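Low molecular weight heat shock protein (Xanthomonas axonopodis pv. citri, PDB 3GLA) probably acts as a small heat-shock chaperone of the alpha-crystallin family, binding partly unfolded proteins under stress and holding them back from aggregation. Local coordinates at residues N14-Y19 with A71-A76; A20-I25 with G64-R69; V32-G37 with D79-A84. All coordinates share one frame; numbering follows the deposited sequence. Where two conformers were deposited one is given.

Contact 1: N14-Y19 with A71-A76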
loop_
_atom_site.group_PDB
_atom_site.type_symbol
_atom_site.label_atom_id
_atom_site.label_comp_id
_atom_site.label_asym_id
_atom_site.label_seq_id
_atom_site.Cartn_x
_atom_site.Cartn_y
_atom_site.Cartn_z
ATOM N N ASN B 14 -14.169 -10.605 -19.360
ATOM C CA ASN B 14 -14.005 -12.013 -18.924
ATOM C C ASN B 14 -13.700 -12.238 -17.439
ATOM O O ASN B 14 -13.589 -13.387 -16.991
ATOM C CB ASN B 14 -12.776 -12.601 -19.627
ATOM C CG ASN B 14 -12.947 -12.655 -21.105
ATOM O OD1 ASN B 14 -12.008 -12.319 -21.869
ATOM N ND2 ASN B 14 -14.169 -13.001 -21.531
ATOM N N HIS B 15 -13.498 -11.149 -16.676
ATOM C CA HIS B 15 -12.934 -11.338 -15.334
ATOM C C HIS B 15 -13.388 -10.159 -14.491
ATOM O O HIS B 15 -13.767 -9.077 -15.017
ATOM C CB HIS B 15 -11.430 -11.176 -15.301
ATOM C CG HIS B 15 -10.680 -12.190 -16.050
ATOM N ND1 HIS B 15 -10.178 -13.347 -15.464
ATOM C CD2 HIS B 15 -10.280 -12.200 -17.343
ATOM C CE1 HIS B 15 -9.543 -14.045 -16.387
ATOM N NE2 HIS B 15 -9.590 -13.377 -17.535
ATOM N N PHE B 16 -13.460 -10.437 -13.211
ATOM C CA PHE B 16 -13.426 -9.282 -12.269
ATOM C C PHE B 16 -11.954 -9.152 -11.810
ATOM O O PHE B 16 -11.197 -10.146 -11.810
ATOM C CB PHE B 16 -14.210 -9.638 -11.137
ATOM C CG PHE B 16 -15.654 -9.698 -11.468
ATOM C CD1 PHE B 16 -16.212 -10.897 -11.916
ATOM C CD2 PHE B 16 -16.438 -8.535 -11.412
ATOM C CE1 PHE B 16 -17.566 -10.980 -12.245
ATOM C CE2 PHE B 16 -17.838 -8.571 -11.721
ATOM C CZ PHE B 16 -18.408 -9.818 -12.166
ATOM N N VAL B 17 -11.563 -7.938 -11.414
ATOM C CA VAL B 17 -10.215 -7.816 -10.938
ATOM C C VAL B 17 -10.366 -6.994 -9.633
ATOM O O VAL B 17 -11.085 -5.974 -9.608
ATOM C CB VAL B 17 -9.318 -7.048 -11.825
ATOM C CG1 VAL B 17 -7.901 -6.974 -11.261
ATOM C CG2 VAL B 17 -9.248 -7.648 -13.338
ATOM N N LEU B 18 -9.744 -7.489 -8.564
ATOM C CA LEU B 18 -9.737 -6.704 -7.350
ATOM C C LEU B 18 -8.328 -6.294 -7.107
ATOM O O LEU B 18 -7.394 -7.097 -7.252
ATOM C CB LEU B 18 -10.244 -7.526 -6.237
ATOM C CG LEU B 18 -10.354 -6.827 -4.887
ATOM C CD1 LEU B 18 -11.584 -7.487 -4.042
ATOM C CD2 LEU B 18 -8.932 -6.899 -4.134
ATOM N N TYR B 19 -8.144 -5.015 -6.783
ATOM C CA TYR B 19 -6.777 -4.544 -6.540
ATOM C C TYR B 19 -6.801 -4.074 -5.105
ATOM O O TYR B 19 -7.695 -3.333 -4.709
ATOM C CB TYR B 19 -6.486 -3.311 -7.384
ATOM C CG TYR B 19 -6.639 -3.529 -8.856
ATOM C CD1 TYR B 19 -5.581 -3.964 -9.612
ATOM C CD2 TYR B 19 -7.866 -3.268 -9.457
ATOM C CE1 TYR B 19 -5.738 -4.151 -11.023
ATOM C CE2 TYR B 19 -8.019 -3.418 -10.787
ATOM C CZ TYR B 19 -6.944 -3.838 -11.538
ATOM O OH TYR B 19 -7.212 -4.048 -12.897
ATOM N N ALA B 71 -18.882 -9.286 -1.889
ATOM C CA ALA B 71 -19.795 -10.099 -2.706
ATOM C C ALA B 71 -19.593 -9.669 -4.160
ATOM O O ALA B 71 -19.539 -8.507 -4.507
ATOM C CB ALA B 71 -21.251 -9.704 -2.265
ATOM N N LEU B 72 -19.482 -10.627 -5.106
ATOM C CA LEU B 72 -19.297 -10.303 -6.465
ATOM C C LEU B 72 -20.539 -10.896 -7.232
ATOM O O LEU B 72 -21.281 -11.688 -6.630
ATOM C CB LEU B 72 -18.098 -11.086 -6.968
ATOM C CG LEU B 72 -16.755 -10.562 -6.357
ATOM C CD1 LEU B 72 -15.699 -11.504 -6.916
ATOM C CD2 LEU B 72 -16.515 -9.184 -6.886
ATOM N N PRO B 73 -20.712 -10.423 -8.420
ATOM C CA PRO B 73 -21.888 -10.919 -9.214
ATOM C C PRO B 73 -21.770 -12.395 -9.384
ATOM O O PRO B 73 -20.663 -12.992 -9.379
ATOM C CB PRO B 73 -21.681 -10.269 -10.568
ATOM C CG PRO B 73 -21.045 -8.933 -10.243
ATOM C CD PRO B 73 -20.008 -9.421 -9.203
ATOM N N ASP B 74 -22.945 -13.013 -9.575
ATOM C CA ASP B 74 -23.017 -14.431 -9.760
ATOM C C ASP B 74 -22.201 -14.918 -10.877
ATOM O O ASP B 74 -21.816 -16.122 -10.892
ATOM C CB ASP B 74 -24.479 -14.804 -10.021
ATOM C CG ASP B 74 -25.230 -14.974 -8.732
ATOM O OD1 ASP B 74 -26.445 -15.301 -8.788
ATOM O OD2 ASP B 74 -24.621 -14.826 -7.637
ATOM N N SER B 75 -21.869 -14.067 -11.804
ATOM C CA SER B 75 -21.023 -14.468 -12.882
ATOM C C SER B 75 -19.576 -14.818 -12.458
ATOM O O SER B 75 -18.821 -15.448 -13.165
ATOM C CB SER B 75 -20.905 -13.424 -13.939
ATOM O OG SER B 75 -20.281 -12.170 -13.455
ATOM N N ALA B 76 -19.203 -14.350 -11.284
ATOM C CA ALA B 76 -17.772 -14.509 -10.973
ATOM C C ALA B 76 -17.565 -15.974 -10.615
ATOM O O ALA B 76 -18.333 -16.561 -9.892
ATOM C CB ALA B 76 -17.471 -13.591 -9.697
#

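Contact 2: A20-I25 with G64-R69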
loop_
_atom_site.group_PDB
_atom_site.type_symbol
_atom_site.label_atom_id
_atom_site.label_comp_id
_atom_site.label_asym_id
_atom_site.label_seq_id
_atom_site.Cartn_x
_atom_site.Cartn_y
_atom_site.Cartn_z
ATOM N N ALA B 20 -5.899 -4.625 -4.271
ATOM C CA ALA B 20 -5.959 -4.264 -2.884
ATOM C C ALA B 20 -4.638 -3.647 -2.500
ATOM O O ALA B 20 -3.565 -4.177 -2.783
ATOM C CB ALA B 20 -6.196 -5.528 -2.065
ATOM N N ASP B 21 -4.711 -2.578 -1.793
ATOM C CA ASP B 21 -3.474 -1.972 -1.329
ATOM C C ASP B 21 -3.181 -2.627 0.018
ATOM O O ASP B 21 -3.774 -2.332 1.074
ATOM C CB ASP B 21 -3.762 -0.505 -1.104
ATOM C CG ASP B 21 -3.551 0.307 -2.377
ATOM O OD1 ASP B 21 -3.213 -0.281 -3.396
ATOM O OD2 ASP B 21 -3.851 1.515 -2.285
ATOM N N LEU B 22 -2.163 -3.483 -0.065
ATOM C CA LEU B 22 -1.738 -4.239 1.130
ATOM C C LEU B 22 -0.267 -4.039 1.319
ATOM O O LEU B 22 0.491 -5.002 1.338
ATOM C CB LEU B 22 -2.111 -5.734 0.900
ATOM C CG LEU B 22 -3.698 -5.866 1.006
ATOM C CD1 LEU B 22 -3.927 -7.276 0.424
ATOM C CD2 LEU B 22 -4.104 -5.696 2.406
ATOM N N PRO B 23 0.130 -2.792 1.552
ATOM C CA PRO B 23 1.585 -2.592 1.678
ATOM C C PRO B 23 2.119 -3.252 2.941
ATOM O O PRO B 23 1.451 -3.473 3.918
ATOM C CB PRO B 23 1.689 -1.088 1.800
ATOM C CG PRO B 23 0.369 -0.574 2.482
ATOM C CD PRO B 23 -0.633 -1.539 1.716
ATOM N N GLY B 24 3.307 -3.818 2.755
ATOM C CA GLY B 24 4.011 -4.279 3.951
ATOM C C GLY B 24 3.701 -5.737 4.270
ATOM O O GLY B 24 3.993 -6.172 5.411
ATOM N N ILE B 25 3.076 -6.435 3.323
ATOM C CA ILE B 25 2.746 -7.858 3.477
ATOM C C ILE B 25 3.236 -8.540 2.309
ATOM O O ILE B 25 3.000 -8.211 1.184
ATOM C CB ILE B 25 1.218 -8.082 3.544
ATOM C CG1 ILE B 25 0.684 -7.344 4.669
ATOM C CG2 ILE B 25 1.021 -9.600 3.935
ATOM C CD1 ILE B 25 -0.882 -7.553 4.843
ATOM N N GLY B 64 -2.140 -4.505 11.792
ATOM C CA GLY B 64 -2.925 -5.535 12.512
ATOM C C GLY B 64 -3.718 -6.322 11.514
ATOM O O GLY B 64 -3.359 -6.412 10.320
ATOM N N SER B 65 -4.800 -6.895 12.011
ATOM C CA SER B 65 -5.470 -7.844 11.119
ATOM C C SER B 65 -6.413 -7.061 10.180
ATOM O O SER B 65 -6.922 -5.978 10.487
ATOM C CB SER B 65 -6.366 -8.832 11.923
ATOM O OG SER B 65 -5.540 -9.415 12.847
ATOM N N PHE B 66 -6.632 -7.651 9.034
ATOM C CA PHE B 66 -7.680 -7.081 8.217
ATOM C C PHE B 66 -8.458 -8.273 7.625
ATOM O O PHE B 66 -7.963 -9.383 7.574
ATOM C CB PHE B 66 -7.108 -6.269 7.006
ATOM C CG PHE B 66 -6.315 -7.072 6.074
ATOM C CD1 PHE B 66 -6.952 -7.631 4.932
ATOM C CD2 PHE B 66 -4.946 -7.277 6.296
ATOM C CE1 PHE B 66 -6.225 -8.356 4.001
ATOM C CE2 PHE B 66 -4.184 -8.061 5.358
ATOM C CZ PHE B 66 -4.875 -8.591 4.199
ATOM N N HIS B 67 -9.693 -7.986 7.260
ATOM C CA HIS B 67 -10.489 -8.975 6.576
ATOM C C HIS B 67 -11.599 -8.236 5.932
ATOM O O HIS B 67 -12.366 -7.531 6.578
ATOM C CB HIS B 67 -11.016 -9.846 7.667
ATOM C CG HIS B 67 -11.829 -10.967 7.196
ATOM N ND1 HIS B 67 -12.004 -11.308 5.871
ATOM C CD2 HIS B 67 -12.452 -11.934 7.916
ATOM C CE1 HIS B 67 -12.765 -12.404 5.791
ATOM N NE2 HIS B 67 -13.030 -12.799 7.005
ATOM N N ARG B 68 -11.610 -8.284 4.644
ATOM C CA ARG B 68 -12.656 -7.600 3.934
ATOM C C ARG B 68 -13.249 -8.720 3.041
ATOM O O ARG B 68 -12.587 -9.648 2.595
ATOM C CB ARG B 68 -12.104 -6.542 3.021
ATOM C CG ARG B 68 -11.427 -5.472 3.963
ATOM C CD ARG B 68 -11.244 -4.142 3.206
ATOM N NE ARG B 68 -12.497 -3.496 2.946
ATOM C CZ ARG B 68 -12.604 -2.550 1.999
ATOM N NH1 ARG B 68 -11.583 -2.243 1.179
ATOM N NH2 ARG B 68 -13.768 -1.993 1.816
ATOM N N ARG B 69 -14.518 -8.472 2.807
ATOM C CA ARG B 69 -15.356 -9.380 1.970
ATOM C C ARG B 69 -15.997 -8.581 0.948
ATOM O O ARG B 69 -16.502 -7.438 1.160
ATOM C CB ARG B 69 -16.418 -10.009 2.892
ATOM C CG ARG B 69 -15.840 -10.956 3.913
ATOM C CD ARG B 69 -16.951 -11.511 5.031
ATOM N NE ARG B 69 -16.662 -10.732 6.184
ATOM C CZ ARG B 69 -16.095 -11.061 7.316
ATOM N NH1 ARG B 69 -15.901 -12.308 7.738
ATOM N NH2 ARG B 69 -15.837 -10.066 8.105
#

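Contact 3: V32-G37 with D79-A84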
loop_
_atom_site.group_PDB
_atom_site.type_symbol
_atom_site.label_atom_id
_atom_site.label_comp_id
_atom_site.label_asym_id
_atom_site.label_seq_id
_atom_site.Cartn_x
_atom_site.Cartn_y
_atom_site.Cartn_z
ATOM N N VAL B 32 -6.606 -15.283 0.332
ATOM C CA VAL B 32 -7.699 -14.920 -0.566
ATOM C C VAL B 32 -8.564 -16.125 -0.638
ATOM O O VAL B 32 -8.028 -17.207 -0.885
ATOM C CB VAL B 32 -7.151 -14.644 -1.900
ATOM C CG1 VAL B 32 -8.161 -14.211 -2.882
ATOM C CG2 VAL B 32 -6.151 -13.455 -1.797
ATOM N N GLN B 33 -9.858 -15.941 -0.473
ATOM C CA GLN B 33 -10.814 -17.085 -0.547
ATOM C C GLN B 33 -12.055 -16.539 -1.131
ATOM O O GLN B 33 -12.366 -15.329 -1.013
ATOM C CB GLN B 33 -11.143 -17.514 0.878
ATOM C CG GLN B 33 -9.973 -18.022 1.543
ATOM C CD GLN B 33 -10.355 -18.878 2.722
ATOM O OE1 GLN B 33 -9.618 -19.803 3.068
ATOM N NE2 GLN B 33 -11.513 -18.600 3.328
ATOM N N MET B 34 -12.807 -17.365 -1.876
ATOM C CA MET B 34 -14.066 -16.902 -2.349
ATOM C C MET B 34 -15.012 -18.069 -2.111
ATOM O O MET B 34 -14.693 -19.211 -2.496
ATOM C CB MET B 34 -13.979 -16.495 -3.807
ATOM C CG MET B 34 -15.251 -15.847 -4.294
ATOM S SD MET B 34 -15.116 -15.265 -5.828
ATOM C CE MET B 34 -16.837 -15.004 -6.190
ATOM N N ASP B 35 -16.104 -17.822 -1.467
ATOM C CA ASP B 35 -17.043 -18.905 -1.147
ATOM C C ASP B 35 -18.409 -18.192 -1.219
ATOM O O ASP B 35 -18.544 -17.050 -0.873
ATOM C CB ASP B 35 -16.778 -19.470 0.245
ATOM C CG ASP B 35 -17.602 -20.810 0.543
ATOM O OD1 ASP B 35 -17.844 -21.654 -0.389
ATOM O OD2 ASP B 35 -18.032 -20.986 1.725
ATOM N N LYS B 36 -19.439 -18.854 -1.762
ATOM C CA LYS B 36 -20.777 -18.266 -1.787
ATOM C C LYS B 36 -20.841 -16.919 -2.461
ATOM O O LYS B 36 -21.676 -16.046 -2.064
ATOM C CB LYS B 36 -21.334 -18.151 -0.348
ATOM C CG LYS B 36 -21.630 -19.495 0.344
ATOM C CD LYS B 36 -21.697 -19.456 1.876
ATOM C CE LYS B 36 -21.726 -20.926 2.391
ATOM N NZ LYS B 36 -21.213 -21.123 3.794
ATOM N N GLY B 37 -20.007 -16.715 -3.468
ATOM C CA GLY B 37 -20.046 -15.500 -4.292
ATOM C C GLY B 37 -19.356 -14.341 -3.536
ATOM O O GLY B 37 -19.340 -13.271 -4.047
ATOM N N ASP B 79 -13.845 -20.524 -8.378
ATOM C CA ASP B 79 -12.825 -21.561 -8.494
ATOM C C ASP B 79 -11.650 -21.186 -9.296
ATOM O O ASP B 79 -10.633 -21.945 -9.260
ATOM C CB ASP B 79 -13.534 -22.835 -9.114
ATOM C CG ASP B 79 -14.587 -23.356 -8.233
ATOM O OD1 ASP B 79 -15.462 -24.177 -8.651
ATOM O OD2 ASP B 79 -14.657 -23.110 -6.969
ATOM N N GLY B 80 -11.707 -20.124 -10.090
ATOM C CA GLY B 80 -10.690 -19.748 -10.991
ATOM C C GLY B 80 -9.807 -18.619 -10.547
ATOM O O GLY B 80 -9.060 -18.080 -11.290
ATOM N N ILE B 81 -9.989 -18.267 -9.277
ATOM C CA ILE B 81 -9.249 -17.048 -8.872
ATOM C C ILE B 81 -7.791 -17.216 -8.940
ATOM O O ILE B 81 -7.264 -18.319 -8.637
ATOM C CB ILE B 81 -9.614 -16.791 -7.445
ATOM C CG1 ILE B 81 -11.010 -16.227 -7.396
ATOM C CG2 ILE B 81 -8.624 -15.671 -6.810
ATOM C CD1 ILE B 81 -11.496 -16.249 -5.985
ATOM N N THR B 82 -7.107 -16.146 -9.337
ATOM C CA THR B 82 -5.641 -16.106 -9.215
ATOM C C THR B 82 -5.300 -14.798 -8.507
ATOM O O THR B 82 -6.142 -13.864 -8.446
ATOM C CB THR B 82 -4.862 -16.132 -10.548
ATOM O OG1 THR B 82 -5.276 -15.017 -11.341
ATOM C CG2 THR B 82 -5.281 -17.383 -11.366
ATOM N N ALA B 83 -4.061 -14.695 -8.015
ATOM C CA ALA B 83 -3.751 -13.408 -7.286
ATOM C C ALA B 83 -2.252 -13.246 -7.440
ATOM O O ALA B 83 -1.537 -14.262 -7.412
ATOM C CB ALA B 83 -4.083 -13.546 -5.926
ATOM N N ALA B 84 -1.796 -12.028 -7.607
ATOM C CA ALA B 84 -0.356 -11.802 -7.712
ATOM C C ALA B 84 -0.218 -10.423 -7.061
ATOM O O ALA B 84 -1.120 -9.568 -7.150
ATOM C CB ALA B 84 0.047 -11.741 -9.057
#

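Contact 1: N14-Y19 with A71-A76
F16, on strand 15-21, reaches the loop 71-76 where a type I turn runs from P73 to A76, closed by the backbone bond from A76 N to P73 O (2.8 Å); the nearest CA atoms across the contact, those of F16 and A76, are 6.9 Å apart, and no hydrogen bond links the segments. Every close contact across the segments is made by the F16 side chain. With CG anti to its own carbonyl carbon (chi1 -70°), it brings the F16 ring up to the turn, where it meets the P73 ring, which comes from the opposite direction. F16 CZ lies 3.4 Å from P73 CG, an oblique approach. In the alpha-crystallin domain, an immunoglobulin-like beta sandwich, this turn belongs to the connection from strand 64-71 of one sheet to strand 82-86 of the other, and F16 meets it from the sheet that the connection is about to join. At the ring edge, S75 OG lies in the ring plane, 3.2 Å from F16 CE1, a placement that suits a hydroxyl oxygen facing the weakly positive rim of an aromatic ring. A76 adds its methyl obliquely, with A76 CB 3.6 Å from F16 CE1. K96 makes a cation-pi contact with the F16 ring and also touches S75.

Contact 2: A20-I25 with G64-R69
The ring of F66 is met over one face by L22 and at its edge by I25. L22 CD2 stands 3.8 Å from the centroid of the F66 ring and 22° off the normal, which defines a CH-pi contact displaced toward the rim; its closest ring atom is F66 CZ. I25 CD1 lies instead near the ring plane, against F66 CE2. The setting is the interior of the beta sandwich of an alpha-crystallin domain: F66 projects from strand 64-71 of one sheet, while L22 and I25 belong to the chain just as it leaves strand 15-21 of the other.

The backbones stay well apart, the CA atoms of L22 and F66 being 9.7 Å from each other, and the segments share no hydrogen bond. All three touching residues are buried. F66 holds its ring between its backbone N and carbonyl carbon (chi1 62°), and the F66 side chain crosses that of L22 at about a right angle, whereas I25 approaches it from the opposite direction. A type II turn from L22 to I25 brings both aliphatic groups to the one ring; G24 within it has phi 92°, a value that favours glycine. W3 packs edge-to-face with F66 and also touches I25, so the N-terminal segment adds to the apolar cluster. Polar residues of the same strands reach the second subunit: D21 OD1 forms a salt bridge with R45 of that subunit, and R68 NH1 another with its E60. Within the cluster, I25 CD1 comes as near as 3.4 Å to F66 CE2.

Contact 3: V32-G37 with D79-A84
I81 and M34 cross at about a right angle, the end of the isoleucine chain abutting the base of the methionine. I81 CD1 is 3.3 Å from M34 CB, tighter than the usual van der Waals separation of two carbons, and it lies 3.8 Å from M34 SD as well. The delta methyl thus sits alongside the methionine chain instead of meeting its terminal methyl. M34 starts toward the other segment, but its extended chain, with CG anti to the backbone N (chi1 -173°), carries the end away, where CE packs on L72 and A76. The second branch of I81 serves the other neighbour on strand 31-35: I81 CG2 faces V32 CG1 at a looser 4.2 Å. One isoleucine therefore spans two residues whose side chains point to the same side of that strand, CD1 going to M34 and CG2 to V32.

Backbone separations agree with a contact made by side chains: the CA atoms of V32 and A83 are 7.9 Å apart, those of M34 and D79 7.8 Å, and no hydrogen bond passes between the segments. L39 of strand 38-45 touches V32, M34 and I81 alike, and I92 of strand 89-95 touches V32 and I81. All three touching residues are partly exposed. Strand 31-35 edges one sheet within the chain, and I81 leads into strand 82-86 at an edge of the other; their aliphatic contact closes the sheets together at the margin of the immunoglobulin-like alpha-crystallin sandwich.

All three contacts join the two sheets, or their connecting loops, through side chains, with no hydrogen bond between paired segments. Contact 2 is fully buried, its centre about 6 Å from the centre of the chain, whereas contact 1 is partly buried and contact 3 lies at the surface. Contacts 1 and 2 both draw on strand 15-21, yet their centres are about 19 Å apart. Contacts 1 and 3 are neighbours, their centres about 9 Å apart, and L72 N probably donates a hydrogen bond to G37 O. Aromatic rings organise contacts 1 and 2, with a hydroxyl at the ring edge in the former; contact 3 is wholly aliphatic and thioether.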